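Local coordinates for C-domain type II peptide synthetase (Streptomyces globisporus, PDB 4ZNM), which belongs to the condensation-domain family of nonribosomal peptide synthetases, within the CoA-dependent acyltransferase clan, and has two mixed beta sheets flanked by helices, at residues V70-R78 with L187-E195; L129-V140 with L151-A159. All blocks are in the same frame, centred on the assembly; numbering follows the deposited sequence. Where two conformers were deposited one is given.

Contact 1: V70-R78 with L187-E195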
ATOM      1  N   VAL A  70      -0.314  21.987   4.752  0.54 19.25           N
ATOM      2  CA  VAL A  70      -0.934  20.678   4.627  0.54 21.22           C
ATOM      3  C   VAL A  70      -0.650  19.831   5.863  0.54 21.25           C
ATOM      4  O   VAL A  70      -1.415  18.917   6.178  0.54 21.96           O
ATOM      5  CB  VAL A  70      -0.490  19.955   3.326  0.54 20.58           C
ATOM      6  CG1 VAL A  70       0.902  19.323   3.443  0.54 22.96           C
ATOM      7  CG2 VAL A  70      -1.503  18.874   2.961  0.54 25.60           C
ATOM      8  N   VAL A  71       0.421  20.157   6.583  1.00 20.58           N
ATOM      9  CA  VAL A  71       0.715  19.502   7.847  1.00 18.94           C
ATOM     10  C   VAL A  71      -0.171  20.088   8.948  1.00 18.29           C
ATOM     11  O   VAL A  71      -0.658  19.352   9.807  1.00 23.55           O
ATOM     12  CB  VAL A  71       2.197  19.634   8.210  1.00 25.15           C
ATOM     13  CG1 VAL A  71       2.435  19.173   9.649  1.00 25.87           C
ATOM     14  CG2 VAL A  71       3.041  18.778   7.227  1.00 25.14           C
ATOM     15  N   VAL A  72      -0.407  21.398   8.911  1.00 22.72           N
ATOM     16  CA  VAL A  72      -1.308  22.004   9.883  1.00 20.40           C
ATOM     17  C   VAL A  72      -2.704  21.426   9.664  1.00 25.91           C
ATOM     18  O   VAL A  72      -3.418  21.159  10.610  1.00 22.65           O
ATOM     19  CB  VAL A  72      -1.337  23.501   9.785  1.00 25.56           C
ATOM     20  CG1 VAL A  72      -2.493  24.063  10.592  1.00 29.78           C
ATOM     21  CG2 VAL A  72       0.010  24.111  10.232  1.00 31.26           C
ATOM     22  N   ARG A  73      -3.069  21.240   8.401  1.00 21.58           N
ATOM     23  CA  ARG A  73      -4.403  20.772   8.024  1.00 26.14           C
ATOM     24  C   ARG A  73      -4.756  19.370   8.536  1.00 24.48           C
ATOM     25  O   ARG A  73      -5.902  19.116   8.894  1.00 21.56           O
ATOM     26  CB  ARG A  73      -4.508  20.787   6.503  1.00 25.28           C
ATOM     27  CG  ARG A  73      -5.766  20.189   5.930  1.00 27.15           C
ATOM     28  CD  ARG A  73      -5.874  20.519   4.452  1.00 24.83           C
ATOM     29  NE  ARG A  73      -6.985  19.812   3.846  1.00 21.08           N
ATOM     30  CZ  ARG A  73      -8.225  20.281   3.751  1.00 27.48           C
ATOM     31  NH1 ARG A  73      -8.540  21.504   4.186  1.00 26.43           N
ATOM     32  NH2 ARG A  73      -9.156  19.519   3.194  1.00 27.84           N
ATOM     33  N   HIS A  74      -3.777  18.472   8.548  1.00 24.16           N
ATOM     34  CA  HIS A  74      -4.015  17.057   8.853  1.00 22.41           C
ATOM     35  C   HIS A  74      -3.280  16.627  10.129  1.00 23.62           C
ATOM     36  O   HIS A  74      -2.049  16.471  10.132  1.00 22.79           O
ATOM     37  CB  HIS A  74      -3.569  16.175   7.692  1.00 20.55           C
ATOM     38  CG  HIS A  74      -4.364  16.385   6.445  1.00 23.26           C
ATOM     39  ND1 HIS A  74      -5.698  16.039   6.348  1.00 21.28           N
ATOM     40  CD2 HIS A  74      -4.023  16.919   5.244  1.00 24.24           C
ATOM     41  CE1 HIS A  74      -6.147  16.373   5.148  1.00 22.98           C
ATOM     42  NE2 HIS A  74      -5.148  16.902   4.459  1.00 21.81           N
ATOM     43  N   GLU A  75      -4.037  16.405  11.195  1.00 25.64           N
ATOM     44  CA  GLU A  75      -3.450  15.978  12.484  1.00 24.98           C
ATOM     45  C   GLU A  75      -2.620  14.705  12.399  1.00 23.82           C
ATOM     46  O   GLU A  75      -1.628  14.579  13.108  1.00 23.22           O
ATOM     47  CB  GLU A  75      -4.535  15.754  13.538  1.00 26.11           C
ATOM     48  CG  GLU A  75      -5.063  17.035  14.082  1.00 31.44           C
ATOM     49  CD  GLU A  75      -6.227  16.875  15.049  1.00 44.58           C
ATOM     50  OE1 GLU A  75      -6.612  15.721  15.390  1.00 37.15           O
ATOM     51  OE2 GLU A  75      -6.748  17.940  15.462  1.00 47.66           O
ATOM     52  N   ALA A  76      -3.023  13.756  11.561  1.00 23.37           N
ATOM     53  CA  ALA A  76      -2.259  12.529  11.435  1.00 21.99           C
ATOM     54  C   ALA A  76      -0.810  12.835  11.061  1.00 22.76           C
ATOM     55  O   ALA A  76       0.072  12.065  11.400  1.00 21.20           O
ATOM     56  CB  ALA A  76      -2.876  11.601  10.408  1.00 22.11           C
ATOM     57  N   LEU A  77      -0.573  13.952  10.363  1.00 19.19           N
ATOM     58  CA  LEU A  77       0.779  14.284   9.892  1.00 23.41           C
ATOM     59  C   LEU A  77       1.630  14.961  10.963  1.00 20.87           C
ATOM     60  O   LEU A  77       2.771  15.337  10.699  1.00 23.82           O
ATOM     61  CB  LEU A  77       0.733  15.219   8.668  1.00 21.55           C
ATOM     62  CG  LEU A  77       0.112  14.628   7.389  1.00 17.86           C
ATOM     63  CD1 LEU A  77       0.168  15.614   6.248  1.00 24.27           C
ATOM     64  CD2 LEU A  77       0.803  13.361   7.004  1.00 22.94           C
ATOM     65  N   ARG A  78       1.037  15.131  12.137  1.00 21.80           N
ATOM     66  CA  ARG A  78       1.646  15.753  13.299  1.00 24.43           C
ATOM     67  C   ARG A  78       1.464  14.846  14.509  1.00 22.40           C
ATOM     68  O   ARG A  78       1.649  15.294  15.634  1.00 25.51           O
ATOM     69  CB  ARG A  78       0.991  17.112  13.618  1.00 26.01           C
ATOM     70  CG  ARG A  78       1.045  18.075  12.574  1.00 26.74           C
ATOM     71  CD  ARG A  78       0.428  19.351  13.042  1.00 25.84           C
ATOM     72  NE  ARG A  78      -0.979  19.555  12.710  1.00 25.92           N
ATOM     73  CZ  ARG A  78      -1.928  19.781  13.615  1.00 28.37           C
ATOM     74  NH1 ARG A  78      -1.657  19.727  14.910  1.00 28.68           N
ATOM     75  NH2 ARG A  78      -3.170  20.030  13.226  1.00 31.01           N
ATOM     76  N   LEU A 187     -11.304  23.582  -0.601  1.00 29.48           N
ATOM     77  CA  LEU A 187     -11.140  22.234  -0.092  1.00 34.42           C
ATOM     78  C   LEU A 187     -12.252  21.980   0.903  1.00 31.68           C
ATOM     79  O   LEU A 187     -12.597  22.871   1.667  1.00 30.96           O
ATOM     80  CB  LEU A 187      -9.773  22.051   0.584  1.00 34.41           C
ATOM     81  CG  LEU A 187      -8.537  22.196  -0.308  1.00 33.26           C
ATOM     82  CD1 LEU A 187      -7.270  22.065   0.534  1.00 34.41           C
ATOM     83  CD2 LEU A 187      -8.556  21.153  -1.414  1.00 30.09           C
ATOM     84  N   PRO A 188     -12.811  20.764   0.912  1.00 33.66           N
ATOM     85  CA  PRO A 188     -13.749  20.450   1.992  1.00 39.88           C
ATOM     86  C   PRO A 188     -13.044  20.410   3.362  1.00 36.49           C
ATOM     87  O   PRO A 188     -11.849  20.177   3.439  1.00 33.06           O
ATOM     88  CB  PRO A 188     -14.289  19.076   1.590  1.00 41.34           C
ATOM     89  CG  PRO A 188     -13.205  18.468   0.746  1.00 46.11           C
ATOM     90  CD  PRO A 188     -12.600  19.620   0.003  1.00 43.29           C
ATOM     91  N   GLU A 189     -13.773  20.654   4.433  1.00 40.26           N
ATOM     92  CA  GLU A 189     -13.211  20.526   5.763  1.00 35.55           C
ATOM     93  C   GLU A 189     -12.950  19.037   6.027  1.00 36.26           C
ATOM     94  O   GLU A 189     -13.838  18.215   5.856  1.00 36.44           O
ATOM     95  CB  GLU A 189     -14.162  21.126   6.808  1.00 51.48           C
ATOM     96  CG  GLU A 189     -13.546  21.373   8.195  1.00 71.87           C
ATOM     97  CD  GLU A 189     -12.483  22.475   8.204  1.00 84.78           C
ATOM     98  OE1 GLU A 189     -12.449  23.321   7.270  1.00 76.65           O
ATOM     99  OE2 GLU A 189     -11.678  22.492   9.161  1.00 92.33           O
ATOM    100  N   PRO A 190     -11.715  18.675   6.399  1.00 27.53           N
ATOM    101  CA  PRO A 190     -11.519  17.239   6.546  1.00 29.89           C
ATOM    102  C   PRO A 190     -11.857  16.737   7.932  1.00 31.01           C
ATOM    103  O   PRO A 190     -11.736  17.440   8.930  1.00 34.65           O
ATOM    104  CB  PRO A 190     -10.025  17.063   6.256  1.00 30.48           C
ATOM    105  CG  PRO A 190      -9.411  18.339   6.747  1.00 27.74           C
ATOM    106  CD  PRO A 190     -10.458  19.429   6.575  1.00 30.01           C
ATOM    107  N   ALA A 191     -12.270  15.493   7.987  1.00 26.32           N
ATOM    108  CA  ALA A 191     -12.367  14.805   9.259  1.00 29.27           C
ATOM    109  C   ALA A 191     -10.925  14.432   9.652  1.00 29.84           C
ATOM    110  O   ALA A 191     -10.108  14.081   8.797  1.00 28.39           O
ATOM    111  CB  ALA A 191     -13.251  13.589   9.143  1.00 31.99           C
ATOM    112  N   GLN A 192     -10.598  14.549  10.927  1.00 28.92           N
ATOM    113  CA  GLN A 192      -9.279  14.142  11.388  1.00 24.65           C
ATOM    114  C   GLN A 192      -9.222  12.633  11.709  1.00 27.66           C
ATOM    115  O   GLN A 192     -10.244  11.997  12.018  1.00 27.35           O
ATOM    116  CB  GLN A 192      -8.901  14.949  12.620  1.00 26.36           C
ATOM    117  CG  GLN A 192      -8.819  16.437  12.386  1.00 28.23           C
ATOM    118  CD  GLN A 192      -7.747  16.810  11.391  1.00 32.01           C
ATOM    119  OE1 GLN A 192      -6.832  16.051  11.114  1.00 27.55           O
ATOM    120  NE2 GLN A 192      -7.878  17.978  10.828  1.00 33.20           N
ATOM    121  N   HIS A 193      -8.029  12.054  11.646  1.00 19.26           N
ATOM    122  CA  HIS A 193      -7.908  10.638  11.892  1.00 21.93           C
ATOM    123  C   HIS A 193      -8.400  10.253  13.304  1.00 26.13           C
ATOM    124  O   HIS A 193      -8.899   9.165  13.483  1.00 22.56           O
ATOM    125  CB  HIS A 193      -6.481  10.177  11.735  1.00 22.76           C
ATOM    126  CG  HIS A 193      -6.330   8.699  11.860  1.00 21.83           C
ATOM    127  ND1 HIS A 193      -5.733   8.104  12.949  1.00 24.42           N
ATOM    128  CD2 HIS A 193      -6.734   7.688  11.054  1.00 22.11           C
ATOM    129  CE1 HIS A 193      -5.763   6.788  12.804  1.00 27.40           C
ATOM    130  NE2 HIS A 193      -6.377   6.506  11.670  1.00 23.30           N
ATOM    131  N   ALA A 194      -8.286  11.158  14.283  1.00 25.21           N
ATOM    132  CA  ALA A 194      -8.703  10.851  15.634  1.00 25.89           C
ATOM    133  C   ALA A 194     -10.193  10.604  15.636  1.00 28.39           C
ATOM    134  O   ALA A 194     -10.686   9.781  16.394  1.00 27.99           O
ATOM    135  CB  ALA A 194      -8.352  11.963  16.587  1.00 32.65           C
ATOM    136  N   GLU A 195     -10.913  11.325  14.791  0.51 21.61           N
ATOM    137  CA  GLU A 195     -12.350  11.135  14.720  0.51 24.93           C
ATOM    138  C   GLU A 195     -12.648   9.715  14.223  0.51 22.59           C
ATOM    139  O   GLU A 195     -13.551   9.038  14.737  0.51 23.48           O
ATOM    140  CB  GLU A 195     -12.999  12.179  13.809  0.51 25.02           C
ATOM    141  CG  GLU A 195     -12.746  13.634  14.213  0.51 30.53           C
ATOM    142  CD  GLU A 195     -13.277  14.610  13.167  0.51 31.76           C
ATOM    143  OE1 GLU A 195     -14.474  14.491  12.830  0.51 32.72           O
ATOM    144  OE2 GLU A 195     -12.498  15.456  12.678  0.51 22.87           O
TER
HETATM  145  O   HOH W   1     -10.798  23.511   4.165  1.00 38.99           O
HETATM  146  O   HOH W   2      -7.186  14.355   8.005  1.00 24.36           O
HETATM  147  O   HOH W   3      -6.231  13.174  14.258  1.00 28.46           O
HETATM  148  O   HOH W   4      -5.716  13.362  10.276  1.00 24.79           O

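Contact 2: L129-V140 with L151-A159. With NA (sodium ion), chain C.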
ATOM      1  N   LEU A 129      12.747   8.031   7.914  1.00 25.71           N
ATOM      2  CA  LEU A 129      11.834   9.066   8.391  1.00 26.22           C
ATOM      3  C   LEU A 129      11.203   8.551   9.691  1.00 24.35           C
ATOM      4  O   LEU A 129      10.363   7.675   9.655  1.00 28.73           O
ATOM      5  CB  LEU A 129      10.788   9.363   7.321  1.00 29.54           C
ATOM      6  CG  LEU A 129       9.679  10.354   7.663  1.00 37.47           C
ATOM      7  CD1 LEU A 129      10.272  11.668   8.067  1.00 49.57           C
ATOM      8  CD2 LEU A 129       8.746  10.568   6.473  1.00 43.07           C
ATOM      9  N   SER A 130      11.641   9.091  10.817  0.55 20.55           N
ATOM     10  CA  SER A 130      11.202   8.643  12.136  0.55 21.68           C
ATOM     11  C   SER A 130       9.720   8.883  12.364  0.55 21.71           C
ATOM     12  O   SER A 130       9.130   9.787  11.759  0.55 23.78           O
ATOM     13  CB  SER A 130      11.992   9.371  13.212  0.55 19.71           C
ATOM     14  OG  SER A 130      11.573  10.718  13.283  0.55 25.98           O
ATOM     15  N   VAL A 131       9.118   8.058  13.224  1.00 22.42           N
ATOM     16  CA  VAL A 131       7.752   8.322  13.695  1.00 22.53           C
ATOM     17  C   VAL A 131       7.791   8.994  15.085  1.00 21.96           C
ATOM     18  O   VAL A 131       6.801   9.524  15.587  1.00 22.66           O
ATOM     19  CB  VAL A 131       6.918   7.014  13.736  1.00 21.51           C
ATOM     20  CG1 VAL A 131       7.365   6.139  14.892  1.00 22.96           C
ATOM     21  CG2 VAL A 131       5.435   7.376  13.790  1.00 24.37           C
ATOM     22  N   ARG A 132       8.950   8.951  15.715  1.00 23.27           N
ATOM     23  CA  ARG A 132       9.067   9.361  17.120  1.00 28.49           C
ATOM     24  C   ARG A 132       9.131  10.878  17.273  1.00 30.69           C
ATOM     25  O   ARG A 132       8.924  11.411  18.364  1.00 28.17           O
ATOM     26  CB  ARG A 132      10.294   8.705  17.767  1.00 27.53           C
ATOM     27  CG  ARG A 132      10.066   7.203  17.957  1.00 25.22           C
ATOM     28  CD  ARG A 132      11.042   6.546  18.958  1.00 28.69           C
ATOM     29  NE  ARG A 132      12.411   6.641  18.449  1.00 36.68           N
ATOM     30  CZ  ARG A 132      12.972   5.757  17.626  1.00 38.41           C
ATOM     31  NH1 ARG A 132      14.224   5.930  17.218  1.00 40.04           N
ATOM     32  NH2 ARG A 132      12.293   4.692  17.211  1.00 35.49           N
ATOM     33  N   GLU A 133       9.393  11.584  16.180  1.00 22.86           N
ATOM     34  CA  GLU A 133       9.310  13.046  16.211  1.00 23.90           C
ATOM     35  C   GLU A 133       9.051  13.585  14.829  1.00 26.10           C
ATOM     36  O   GLU A 133       9.273  12.899  13.864  1.00 22.90           O
ATOM     37  CB  GLU A 133      10.599  13.669  16.787  1.00 33.36           C
ATOM     38  CG  GLU A 133      11.823  13.530  15.931  1.00 49.55           C
ATOM     39  CD  GLU A 133      12.581  12.249  16.171  1.00 87.57           C
ATOM     40  OE1 GLU A 133      12.201  11.485  17.081  1.00107.44           O
ATOM     41  OE2 GLU A 133      13.571  12.005  15.451  1.00100.86           O
ATOM     42  N   LEU A 134       8.584  14.820  14.739  1.00 22.03           N
ATOM     43  CA  LEU A 134       8.331  15.432  13.431  1.00 26.96           C
ATOM     44  C   LEU A 134       9.670  15.617  12.692  1.00 24.92           C
ATOM     45  O   LEU A 134      10.702  15.714  13.333  1.00 25.40           O
ATOM     46  CB  LEU A 134       7.598  16.758  13.615  1.00 30.08           C
ATOM     47  CG  LEU A 134       6.293  16.668  14.436  1.00 27.89           C
ATOM     48  CD1 LEU A 134       5.510  17.948  14.413  1.00 31.41           C
ATOM     49  CD2 LEU A 134       5.390  15.513  13.973  1.00 25.10           C
ATOM     50  N   PRO A 135       9.651  15.652  11.349  1.00 24.86           N
ATOM     51  CA  PRO A 135       8.428  15.593  10.538  1.00 20.21           C
ATOM     52  C   PRO A 135       7.949  14.162  10.291  1.00 19.62           C
ATOM     53  O   PRO A 135       8.707  13.216  10.415  1.00 20.95           O
ATOM     54  CB  PRO A 135       8.847  16.248   9.230  1.00 21.68           C
ATOM     55  CG  PRO A 135      10.291  15.860   9.074  1.00 24.46           C
ATOM     56  CD  PRO A 135      10.854  15.833  10.503  1.00 27.13           C
ATOM     57  N   LEU A 136       6.682  14.038   9.932  1.00 18.03           N
ATOM     58  CA  LEU A 136       6.120  12.797   9.453  1.00 20.09           C
ATOM     59  C   LEU A 136       5.865  12.839   7.941  1.00 22.90           C
ATOM     60  O   LEU A 136       5.379  11.863   7.359  1.00 21.05           O
ATOM     61  CB  LEU A 136       4.824  12.531  10.200  1.00 19.54           C
ATOM     62  CG  LEU A 136       5.007  12.308  11.711  1.00 21.35           C
ATOM     63  CD1 LEU A 136       3.638  12.120  12.326  1.00 24.75           C
ATOM     64  CD2 LEU A 136       5.892  11.116  11.965  1.00 24.93           C
ATOM     65  N   LEU A 137       6.170  13.986   7.314  1.00 20.72           N
ATOM     66  CA  LEU A 137       6.019  14.161   5.872  1.00 19.96           C
ATOM     67  C   LEU A 137       7.189  15.008   5.421  1.00 21.99           C
ATOM     68  O   LEU A 137       7.430  16.037   6.019  1.00 21.66           O
ATOM     69  CB  LEU A 137       4.700  14.856   5.521  1.00 20.74           C
ATOM     70  CG  LEU A 137       4.485  15.334   4.080  1.00 24.80           C
ATOM     71  CD1 LEU A 137       4.248  14.159   3.110  1.00 24.58           C
ATOM     72  CD2 LEU A 137       3.288  16.321   3.981  1.00 23.60           C
ATOM     73  N   ARG A 138       7.914  14.559   4.407  1.00 19.21           N
ATOM     74  CA  ARG A 138       8.918  15.391   3.755  1.00 20.31           C
ATOM     75  C   ARG A 138       8.661  15.470   2.266  1.00 24.29           C
ATOM     76  O   ARG A 138       7.987  14.607   1.701  1.00 18.05           O
ATOM     77  CB  ARG A 138      10.315  14.852   3.956  1.00 24.19           C
ATOM     78  CG  ARG A 138      10.810  14.939   5.368  1.00 31.18           C
ATOM     79  CD  ARG A 138      12.328  14.725   5.453  1.00 30.24           C
ATOM     80  NE  ARG A 138      12.718  13.317   5.342  1.00 37.95           N
ATOM     81  CZ  ARG A 138      13.167  12.726   4.236  1.00 38.89           C
ATOM     82  NH1 ARG A 138      13.515  11.432   4.286  1.00 31.90           N
ATOM     83  NH2 ARG A 138      13.283  13.421   3.090  1.00 42.60           N
ATOM     84  N   ALA A 139       9.264  16.469   1.634  1.00 27.50           N
ATOM     85  CA  ALA A 139       9.142  16.646   0.196  1.00 23.30           C
ATOM     86  C   ALA A 139      10.476  16.989  -0.427  1.00 19.81           C
ATOM     87  O   ALA A 139      11.270  17.784   0.119  1.00 20.96           O
ATOM     88  CB  ALA A 139       8.155  17.725  -0.113  1.00 21.81           C
ATOM     89  N   VAL A 140      10.694  16.409  -1.592  1.00 19.46           N
ATOM     90  CA  VAL A 140      11.867  16.687  -2.386  1.00 18.25           C
ATOM     91  C   VAL A 140      11.361  17.049  -3.802  1.00 20.29           C
ATOM     92  O   VAL A 140      10.670  16.268  -4.443  1.00 20.11           O
ATOM     93  CB  VAL A 140      12.819  15.493  -2.416  1.00 21.54           C
ATOM     94  CG1 VAL A 140      14.033  15.801  -3.247  1.00 23.33           C
ATOM     95  CG2 VAL A 140      13.225  15.104  -0.996  1.00 25.83           C
ATOM     96  N   LEU A 151       7.932  15.954  -8.175  1.00 17.60           N
ATOM     97  CA  LEU A 151       7.761  16.180  -6.756  1.00 18.28           C
ATOM     98  C   LEU A 151       7.655  14.830  -6.051  1.00 21.29           C
ATOM     99  O   LEU A 151       6.755  14.040  -6.384  1.00 22.72           O
ATOM    100  CB  LEU A 151       6.506  16.994  -6.492  1.00 15.78           C
ATOM    101  CG  LEU A 151       6.235  17.218  -4.994  1.00 19.69           C
ATOM    102  CD1 LEU A 151       7.385  17.941  -4.266  1.00 23.95           C
ATOM    103  CD2 LEU A 151       4.917  17.922  -4.796  1.00 32.01           C
ATOM    104  N   VAL A 152       8.556  14.566  -5.109  1.00 20.42           N
ATOM    105  CA  VAL A 152       8.508  13.331  -4.316  1.00 17.24           C
ATOM    106  C   VAL A 152       8.072  13.622  -2.891  1.00 19.14           C
ATOM    107  O   VAL A 152       8.663  14.433  -2.198  1.00 19.50           O
ATOM    108  CB  VAL A 152       9.854  12.603  -4.264  1.00 22.12           C
ATOM    109  CG1 VAL A 152       9.741  11.294  -3.460  1.00 23.75           C
ATOM    110  CG2 VAL A 152      10.370  12.333  -5.677  1.00 19.68           C
ATOM    111  N   LEU A 153       7.017  12.945  -2.469  1.00 21.80           N
ATOM    112  CA  LEU A 153       6.615  12.985  -1.084  1.00 19.88           C
ATOM    113  C   LEU A 153       6.900  11.668  -0.363  1.00 23.93           C
ATOM    114  O   LEU A 153       6.760  10.557  -0.916  1.00 20.79           O
ATOM    115  CB  LEU A 153       5.135  13.317  -0.990  1.00 20.39           C
ATOM    116  CG  LEU A 153       4.682  14.579  -1.729  1.00 21.93           C
ATOM    117  CD1 LEU A 153       3.170  14.784  -1.464  1.00 22.20           C
ATOM    118  CD2 LEU A 153       5.512  15.791  -1.290  1.00 23.99           C
ATOM    119  N   ILE A 154       7.279  11.800   0.892  1.00 17.50           N
ATOM    120  CA  ILE A 154       7.479  10.650   1.747  1.00 19.00           C
ATOM    121  C   ILE A 154       6.835  10.907   3.087  1.00 19.08           C
ATOM    122  O   ILE A 154       6.943  11.985   3.653  1.00 20.96           O
ATOM    123  CB  ILE A 154       8.952  10.334   1.899  1.00 21.85           C
ATOM    124  CG1 ILE A 154       9.123   9.107   2.788  1.00 24.21           C
ATOM    125  CG2 ILE A 154       9.688  11.531   2.417  1.00 23.01           C
ATOM    126  CD1 ILE A 154      10.552   8.613   2.825  1.00 21.88           C
ATOM    127  N   ALA A 155       6.137   9.892   3.570  1.00 17.12           N
ATOM    128  CA  ALA A 155       5.395   9.996   4.809  1.00 22.80           C
ATOM    129  C   ALA A 155       5.498   8.692   5.561  1.00 19.55           C
ATOM    130  O   ALA A 155       5.570   7.616   4.957  1.00 16.81           O
ATOM    131  CB  ALA A 155       3.944  10.310   4.519  1.00 23.26           C
ATOM    132  N   HIS A 156       5.468   8.778   6.880  1.00 18.24           N
ATOM    133  CA  HIS A 156       5.508   7.577   7.667  1.00 21.79           C
ATOM    134  C   HIS A 156       4.209   6.813   7.464  1.00 22.14           C
ATOM    135  O   HIS A 156       3.114   7.378   7.437  1.00 22.15           O
ATOM    136  CB  HIS A 156       5.745   7.870   9.142  1.00 20.98           C
ATOM    137  CG  HIS A 156       6.346   6.703   9.850  1.00 19.56           C
ATOM    138  ND1 HIS A 156       5.590   5.676  10.379  1.00 18.13           N
ATOM    139  CD2 HIS A 156       7.641   6.355  10.037  1.00 18.38           C
ATOM    140  CE1 HIS A 156       6.400   4.757  10.887  1.00 21.33           C
ATOM    141  NE2 HIS A 156       7.648   5.150  10.692  1.00 20.32           N
ATOM    142  N   HIS A 157       4.342   5.507   7.309  1.00 19.28           N
ATOM    143  CA  HIS A 157       3.229   4.682   6.860  1.00 19.04           C
ATOM    144  C   HIS A 157       2.270   4.326   8.008  1.00 20.81           C
ATOM    145  O   HIS A 157       1.199   3.731   7.780  1.00 22.94           O
ATOM    146  CB  HIS A 157       3.831   3.467   6.158  1.00 22.12           C
ATOM    147  CG  HIS A 157       2.868   2.685   5.309  1.00 23.13           C
ATOM    148  ND1 HIS A 157       1.600   3.125   4.979  1.00 26.07           N
ATOM    149  CD2 HIS A 157       3.003   1.473   4.727  1.00 27.57           C
ATOM    150  CE1 HIS A 157       1.002   2.218   4.230  1.00 26.76           C
ATOM    151  NE2 HIS A 157       1.830   1.203   4.064  1.00 28.70           N
ATOM    152  N   THR A 158       2.640   4.699   9.244  1.00 19.08           N
ATOM    153  CA  THR A 158       1.670   4.711  10.351  1.00 21.44           C
ATOM    154  C   THR A 158       0.723   5.904  10.237  1.00 21.94           C
ATOM    155  O   THR A 158      -0.353   5.899  10.830  1.00 21.73           O
ATOM    156  CB  THR A 158       2.357   4.781  11.773  1.00 20.43           C
ATOM    157  OG1 THR A 158       3.198   5.948  11.848  1.00 23.43           O
ATOM    158  CG2 THR A 158       3.167   3.519  12.089  1.00 17.97           C
ATOM    159  N   ALA A 159       1.127   6.913   9.457  1.00 18.95           N
ATOM    160  CA  ALA A 159       0.413   8.175   9.344  1.00 21.03           C
ATOM    161  C   ALA A 159      -0.403   8.298   8.047  1.00 20.74           C
ATOM    162  O   ALA A 159      -1.301   9.107   7.980  1.00 24.23           O
ATOM    163  CB  ALA A 159       1.413   9.336   9.420  1.00 22.42           C
TER
HETATM  164 NA    NA C 501      10.064  12.095  11.880  1.00 23.63          NA
HETATM  165  O   HOH W   5      12.122  12.510  11.072  1.00 30.08           O

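Contact 1: V70-R78 with L187-E195
Arg73, Glu75 and Gln192 carry a mainly polar contact that straps an extended loop, leading into helix 193-203, against the C-terminal end of helix 60-73. Gln192, the N-cap residue of its helix, spends both ends of its amide on the opposing backbone. Its NE2 gives an almost straight bond (172°) to Arg73 O at 3.0 Å, in the amide plane, while its OE1 accepts Glu75 N at 2.8 Å from above the carbonyl plane. These two bonds set the amide's rotation, a bend at chi2 (-63°) turns it to meet them, and OE1 takes a third bond, from a water that also receives Ala76 N and His193 N. The Glu75 carboxylate stacks on this amide, the planes 23° apart. At the other end Arg73 reaches out with its chain extended as far as NE and sends NH2 to Pro188 O (2.8 Å), nearly along the C=O axis. Its guanidinium is sandwiched between Leu187 CD1, over the centre of one face, and Pro190 CD on the opposite face. Behind the contact runs helix 162-180, where Asp171 takes both a salt bridge from Arg73 NE and a hydrogen bond with His74 NE2; Leu187 packs on the same helix, and Val70 and Leu77 rest on Leu137 of strand 137-143.

Contact 2: L129-V140 with L151-A159
Leu151 lays CD1 against Val140 O, at one end of an antiparallel pairing whose strands run 163° apart. Val152 forms a hydrogen-bonded pair with Val140, Val152 N to Val140 O at 2.8 Å, with Val140 N bonding back to Val152 O, and its side chain faces helix 110-125. Leu153 turns to the other face, towards helix 162-180, and pushes CD2 tightly onto Ala139 CB at 3.5 Å. Ile154 forms the same two-way pair of backbone hydrogen bonds with Arg138. Its CG2 comes to lie 4.0 Å over the centre of the Arg138 guanidinium, the two side chains running side by side; that arginine, bent at chi3 (-77°), sends NH1 to Thr127 OG1 and Gly128 O. The other branch of Ile154, CG1, touches Leu129 CD2. Ala155 sits opposite Leu137, its CA making a C-H...O contact with Leu136 O, which also receives His156 N. The His156 ring is held on several sides: Val131 CB stands over its centre, a CH-pi contact 3.6 Å from the centroid, and Leu129 O lies at its edge in plane, 3.0 Å from His156 CD2. His156 ND1 is hydrogen-bonded to Thr158 OG1 (2.8 Å), and NE2 to Gly43 O. Thr158 OG1 also packs against Val131 CG2. The loop pressing on this ring wraps a sodium ion, bound through Ser130 O and OG, Glu133 O, Pro135 O and a water, with a cis peptide bond before Pro135. In this beta hairpin His156 ends the second strand and His157 begins the loop; together they open the HHxxxD signature of condensation domains.

From the N terminus, helix 60-73 leads into 70-78, the first half of contact 1. The chain then runs through strands 79-84, 87-92 and 101-104 and helix 110-125 before entering 129-140. Ten residues further on, 151-159 returns alongside it, so contact 2 closes a short hairpin loop. Helix 162-180 follows, and 187-195 finally comes back to 70-78, closing the long loop inside which contact 2 is nested. The two contacts also touch directly: Ala76 O packs on Ala159 CB and Leu77 O on Leu136 CB. Contact 1 ties the end of helix 60-73 to the start of helix 193-203, and its 70-78 side rests on the hairpin of contact 2.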